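432aa long hypothetical deoxyribodipyrimidine photolyase (Sulfolobus tokodaii, PDB 2E0I) is probably a DNA photolyase that uses light to repair cyclobutane pyrimidine dimers in DNA, with two bound FAD molecules, one of which may serve as a light-harvesting antenna. Local coordinates at residues A[18-23]-A[155-160]; A[68-73]-A[160-165]. All coordinates share one frame; numbering follows the deposited sequence.

Contact 1 (A[18-23]-A[155-160]); sequences GLNYAL and PETMEG
Asn20 faces Met158 and Leu23 faces Gly160, with CA atoms 5.1 Å and 4.5 Å apart respectively. Residues 18-23 are helical, whereas 155-160 form no regular strand, although the backbone from Glu156 to Glu159 is extended, with strongly negative phi and psi of at least 132°. The extended chain passes along one side of the helix, about one turn separating the two close approaches. At the first, the carboxamide of Asn20 straddles Thr157: ND2 donates to Glu156 O at 2.9 Å with an N-H...O angle of 159°, and OD1 accepts from Met158 N, also at 2.9 Å. Glu156 O lies close to the amide plane, but Met158 N stands well above it. Since one bond needs the NH2 and the other the C=O, the pair fixes which way round the amide sits. It also pairs the flanking peptide groups much as one residue of a neighbouring parallel strand would. Helix 17-25 connects the adjacent parallel strands 2-7 and 28-35 in a beta-alpha-beta crossover of the Rossmann-like N-terminal domain, and the linker between helices 140-147 and 189-196, which carries 155-160, is thus fastened to it. Asp15 takes the N-H of Glu156 on its carboxylate, while Thr157 OG1 bonds to Glu14 and to Asp15 N. Met158 places its CB 3.7 Å from Asn20 O, and its sulfur end bends off. One turn on, Leu23 sets CG anti to its carbonyl carbon (chi1 -74°), which brings its fork to the linker: CD1 lies 3.6 Å from Met158 O, and CD2 3.8 Å from Gly160 CA.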
loop_
_atom_site.group_PDB
_atom_site.type_symbol
_atom_site.label_atom_id
_atom_site.label_comp_id
_atom_site.label_asym_id
_atom_site.label_seq_id
_atom_site.Cartn_x
_atom_site.Cartn_y
_atom_site.Cartn_z
ATOM N N GLY A 18 5.747 12.563 15.434
ATOM C CA GLY A 18 4.734 13.095 16.314
ATOM C C GLY A 18 4.847 12.545 17.714
ATOM O O GLY A 18 4.708 13.275 18.694
ATOM N N LEU A 19 5.105 11.247 17.820
ATOM C CA LEU A 19 5.211 10.632 19.130
ATOM C C LEU A 19 6.378 11.240 19.892
ATOM O O LEU A 19 6.277 11.491 21.096
ATOM C CB LEU A 19 5.378 9.120 18.992
ATOM C CG LEU A 19 5.507 8.357 20.313
ATOM C CD1 LEU A 19 4.300 8.645 21.201
ATOM C CD2 LEU A 19 5.663 6.864 20.029
ATOM N N ASN A 20 7.484 11.488 19.188
ATOM C CA ASN A 20 8.665 12.083 19.810
ATOM C C ASN A 20 8.326 13.434 20.410
ATOM O O ASN A 20 8.594 13.668 21.584
ATOM C CB ASN A 20 9.792 12.261 18.804
ATOM C CG ASN A 20 10.564 10.994 18.574
ATOM O OD1 ASN A 20 10.587 10.097 19.420
ATOM N ND2 ASN A 20 11.228 10.917 17.432
ATOM N N TYR A 21 7.735 14.322 19.613
ATOM C CA TYR A 21 7.379 15.635 20.124
ATOM C C TYR A 21 6.445 15.499 21.306
ATOM O O TYR A 21 6.586 16.203 22.301
ATOM C CB TYR A 21 6.712 16.480 19.047
ATOM C CG TYR A 21 7.676 17.093 18.071
ATOM C CD1 TYR A 21 7.826 16.571 16.791
ATOM C CD2 TYR A 21 8.438 18.203 18.424
ATOM C CE1 TYR A 21 8.711 17.143 15.880
ATOM C CE2 TYR A 21 9.328 18.783 17.527
ATOM C CZ TYR A 21 9.458 18.249 16.257
ATOM O OH TYR A 21 10.323 18.827 15.360
ATOM N N ALA A 22 5.493 14.583 21.205
ATOM C CA ALA A 22 4.551 14.379 22.291
ATOM C C ALA A 22 5.276 14.018 23.582
ATOM O O ALA A 22 5.006 14.583 24.639
ATOM C CB ALA A 22 3.568 13.281 21.929
ATOM N N LEU A 23 6.205 13.074 23.487
ATOM C CA LEU A 23 6.954 12.615 24.652
ATOM C C LEU A 23 7.838 13.678 25.298
ATOM O O LEU A 23 8.013 13.703 26.517
ATOM C CB LEU A 23 7.802 11.396 24.272
ATOM C CG LEU A 23 7.012 10.098 24.082
ATOM C CD1 LEU A 23 7.889 9.047 23.418
ATOM C CD2 LEU A 23 6.487 9.615 25.433
ATOM N N PRO A 155 17.011 8.845 11.990
ATOM C CA PRO A 155 16.069 8.309 12.972
ATOM C C PRO A 155 16.452 8.773 14.358
ATOM O O PRO A 155 17.618 9.039 14.620
ATOM C CB PRO A 155 16.236 6.807 12.820
ATOM C CG PRO A 155 16.590 6.654 11.400
ATOM C CD PRO A 155 17.582 7.759 11.181
ATOM N N GLU A 156 15.467 8.892 15.236
ATOM C CA GLU A 156 15.724 9.281 16.611
ATOM C C GLU A 156 14.487 9.033 17.457
ATOM O O GLU A 156 13.368 8.984 16.944
ATOM C CB GLU A 156 16.125 10.740 16.694
ATOM C CG GLU A 156 14.978 11.692 16.649
ATOM C CD GLU A 156 15.445 13.107 16.420
ATOM O OE1 GLU A 156 14.587 14.015 16.456
ATOM O OE2 GLU A 156 16.669 13.308 16.194
ATOM N N THR A 157 14.693 8.868 18.755
ATOM C CA THR A 157 13.587 8.606 19.654
ATOM C C THR A 157 13.760 9.421 20.920
ATOM O O THR A 157 14.837 9.445 21.505
ATOM C CB THR A 157 13.515 7.099 20.024
ATOM O OG1 THR A 157 13.390 6.318 18.832
ATOM C CG2 THR A 157 12.320 6.818 20.933
ATOM N N MET A 158 12.699 10.095 21.336
ATOM C CA MET A 158 12.754 10.881 22.548
ATOM C C MET A 158 12.276 10.037 23.716
ATOM O O MET A 158 11.502 9.096 23.531
ATOM C CB MET A 158 11.880 12.124 22.404
ATOM C CG MET A 158 12.670 13.418 22.154
ATOM S SD MET A 158 13.771 13.371 20.705
ATOM C CE MET A 158 15.393 12.950 21.486
ATOM N N GLU A 159 12.766 10.355 24.909
ATOM C CA GLU A 159 12.360 9.645 26.115
ATOM C C GLU A 159 11.201 10.450 26.713
ATOM O O GLU A 159 11.131 11.665 26.532
ATOM C CB GLU A 159 13.544 9.533 27.099
ATOM C CG GLU A 159 14.592 8.457 26.710
ATOM C CD GLU A 159 15.845 8.445 27.615
ATOM O OE1 GLU A 159 16.700 7.527 27.474
ATOM O OE2 GLU A 159 15.978 9.361 28.462
ATOM N N GLY A 160 10.277 9.769 27.386
ATOM C CA GLY A 160 9.132 10.439 27.986
ATOM C C GLY A 160 8.394 9.510 28.936
ATOM O O GLY A 160 8.992 8.589 29.497
#

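Contact 2 (A[68-73]-A[160-165])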
loop_
_atom_site.group_PDB
_atom_site.type_symbol
_atom_site.label_atom_id
_atom_site.label_comp_id
_atom_site.label_asym_id
_atom_site.label_seq_id
_atom_site.Cartn_x
_atom_site.Cartn_y
_atom_site.Cartn_z
ATOM N N LYS A 68 6.671 -0.754 29.112
ATOM C CA LYS A 68 6.924 0.607 29.570
ATOM C C LYS A 68 5.856 1.027 30.563
ATOM O O LYS A 68 5.585 2.223 30.744
ATOM C CB LYS A 68 6.949 1.574 28.394
ATOM C CG LYS A 68 8.007 1.217 27.399
ATOM C CD LYS A 68 8.301 2.341 26.440
ATOM C CE LYS A 68 9.513 1.975 25.610
ATOM N NZ LYS A 68 9.981 3.098 24.771
ATOM N N GLY A 69 5.252 0.027 31.204
ATOM C CA GLY A 69 4.231 0.278 32.206
ATOM C C GLY A 69 3.069 1.058 31.643
ATOM O O GLY A 69 2.557 1.994 32.265
ATOM N N SER A 70 2.659 0.674 30.444
ATOM C CA SER A 70 1.551 1.323 29.783
ATOM C C SER A 70 0.884 0.259 28.938
ATOM O O SER A 70 1.057 -0.937 29.182
ATOM C CB SER A 70 2.066 2.460 28.903
ATOM O OG SER A 70 0.997 3.184 28.328
ATOM N N ARG A 71 0.103 0.692 27.960
ATOM C CA ARG A 71 -0.571 -0.230 27.056
ATOM C C ARG A 71 -1.335 0.609 26.067
ATOM O O ARG A 71 -1.595 1.788 26.301
ATOM C CB ARG A 71 -1.554 -1.159 27.788
ATOM C CG ARG A 71 -2.849 -0.493 28.231
ATOM C CD ARG A 71 -3.839 -1.509 28.799
ATOM N NE ARG A 71 -5.048 -0.883 29.357
ATOM C CZ ARG A 71 -6.016 -0.326 28.636
ATOM N NH1 ARG A 71 -5.942 -0.304 27.316
ATOM N NH2 ARG A 71 -7.063 0.216 29.232
ATOM N N LEU A 72 -1.692 -0.008 24.955
ATOM C CA LEU A 72 -2.435 0.680 23.926
ATOM C C LEU A 72 -3.876 0.904 24.408
ATOM O O LEU A 72 -4.556 -0.030 24.840
ATOM C CB LEU A 72 -2.417 -0.154 22.644
ATOM C CG LEU A 72 -2.964 0.560 21.417
ATOM C CD1 LEU A 72 -2.183 1.855 21.210
ATOM C CD2 LEU A 72 -2.857 -0.354 20.202
ATOM N N ASN A 73 -4.318 2.157 24.349
ATOM C CA ASN A 73 -5.662 2.542 24.756
ATOM C C ASN A 73 -6.533 2.576 23.510
ATOM O O ASN A 73 -6.384 3.467 22.669
ATOM C CB ASN A 73 -5.621 3.925 25.404
ATOM C CG ASN A 73 -4.874 3.926 26.728
ATOM O OD1 ASN A 73 -5.430 3.584 27.776
ATOM N ND2 ASN A 73 -3.603 4.295 26.683
ATOM N N GLY A 160 10.277 9.769 27.386
ATOM C CA GLY A 160 9.132 10.439 27.986
ATOM C C GLY A 160 8.394 9.510 28.936
ATOM O O GLY A 160 8.992 8.589 29.497
ATOM N N SER A 161 7.100 9.738 29.133
ATOM C CA SER A 161 6.323 8.884 30.026
ATOM C C SER A 161 4.988 8.488 29.432
ATOM O O SER A 161 4.185 9.340 29.057
ATOM C CB SER A 161 6.076 9.573 31.373
ATOM O OG SER A 161 7.201 9.459 32.226
ATOM N N PHE A 162 4.745 7.189 29.359
ATOM C CA PHE A 162 3.487 6.704 28.824
ATOM C C PHE A 162 2.473 6.442 29.936
ATOM O O PHE A 162 2.736 5.670 30.865
ATOM C CB PHE A 162 3.717 5.418 28.029
ATOM C CG PHE A 162 4.331 5.636 26.676
ATOM C CD1 PHE A 162 3.569 6.129 25.623
ATOM C CD2 PHE A 162 5.663 5.324 26.449
ATOM C CE1 PHE A 162 4.126 6.303 24.358
ATOM C CE2 PHE A 162 6.233 5.495 25.189
ATOM C CZ PHE A 162 5.462 5.985 24.139
ATOM N N ASP A 163 1.314 7.086 29.835
ATOM C CA ASP A 163 0.248 6.895 30.810
ATOM C C ASP A 163 -0.874 6.035 30.200
ATOM O O ASP A 163 -0.808 5.638 29.036
ATOM C CB ASP A 163 -0.292 8.249 31.267
ATOM C CG ASP A 163 -1.215 8.132 32.464
ATOM O OD1 ASP A 163 -0.910 7.314 33.370
ATOM O OD2 ASP A 163 -2.234 8.866 32.503
ATOM N N VAL A 164 -1.902 5.745 30.988
ATOM C CA VAL A 164 -3.008 4.915 30.528
ATOM C C VAL A 164 -4.347 5.483 30.966
ATOM O O VAL A 164 -4.410 6.312 31.867
ATOM C CB VAL A 164 -2.874 3.488 31.096
ATOM C CG1 VAL A 164 -4.110 2.669 30.798
ATOM C CG2 VAL A 164 -1.638 2.826 30.516
ATOM N N THR A 165 -5.414 5.050 30.308
ATOM C CA THR A 165 -6.758 5.476 30.659
ATOM C C THR A 165 -7.499 4.205 30.986
ATOM O O THR A 165 -7.724 3.373 30.115
ATOM C CB THR A 165 -7.480 6.161 29.498
ATOM O OG1 THR A 165 -6.876 7.431 29.246
ATOM C CG2 THR A 165 -8.944 6.367 29.836
#
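Val164 CG1 lies over one face of the Arg71 guanidinium, 3.9 Å from NE, the two side chains meeting at about a right angle. Asn73 OD1 sits over the same face, 3.7 Å above the plane and displaced toward the rim. Thr165 O approaches NH2 only obliquely and at a poor bonding angle; NH2 bonds instead to Ser168 and NH1 to Met169 O. The ring of Phe162 meets Ser70 OG and Lys68 CD at a slant, CD being 4.0 Å from CE2. Ser70 turns OG opposite its backbone N (chi1 -175°), which carries the hydroxyl to Asp163 O for a weak hydrogen bond of 3.1 Å, while its CB packs 3.5 Å from Phe162 CB. Asn73 OD1 accepts from Thr165 N at 2.9 Å (N-H...O 161°), the donor tilted out of the carbonyl plane, and is also hydrogen-bonded to Ser168 OG; ND2 donates to Pro31 O. A leucine in place of Asn73 would probably leave Thr165 N without its acceptor and Pro31 O with one donor fewer, freeing this part of the linker to shift. Gly69, with positive phi, is the C-prime residue of a Schellman motif ending helix 48-66 (Ser70 N to Leu65 O, Gly69 N to Arg66 O), and the chain then enters edge strand 73-76 of the parallel sheet, the helix-to-strand turn of a Rossmann-like alpha/beta domain.

Overall arrangement
From the N terminus, strand 2-7 leads into helix 17-25, which supplies the first half of contact 1; strand 28-35 and helix 48-66 follow, and the turn 68-73 supplies the first half of contact 2. The remaining sheet strands and helix 140-147 come next before the linker 155-165 returns to both sites. Contact 1 closes a loop with 131 intervening residues and contact 2 one with 86. The loops cross rather than nest, because the segments alternate along the chain. The contact centres are about 14 Å apart, Gly160 belongs to both, and Leu23 CD1 meets Phe162 CZ at 4.0 Å. One linker thus joins helix 17-25 to the turn before edge strand 73-76.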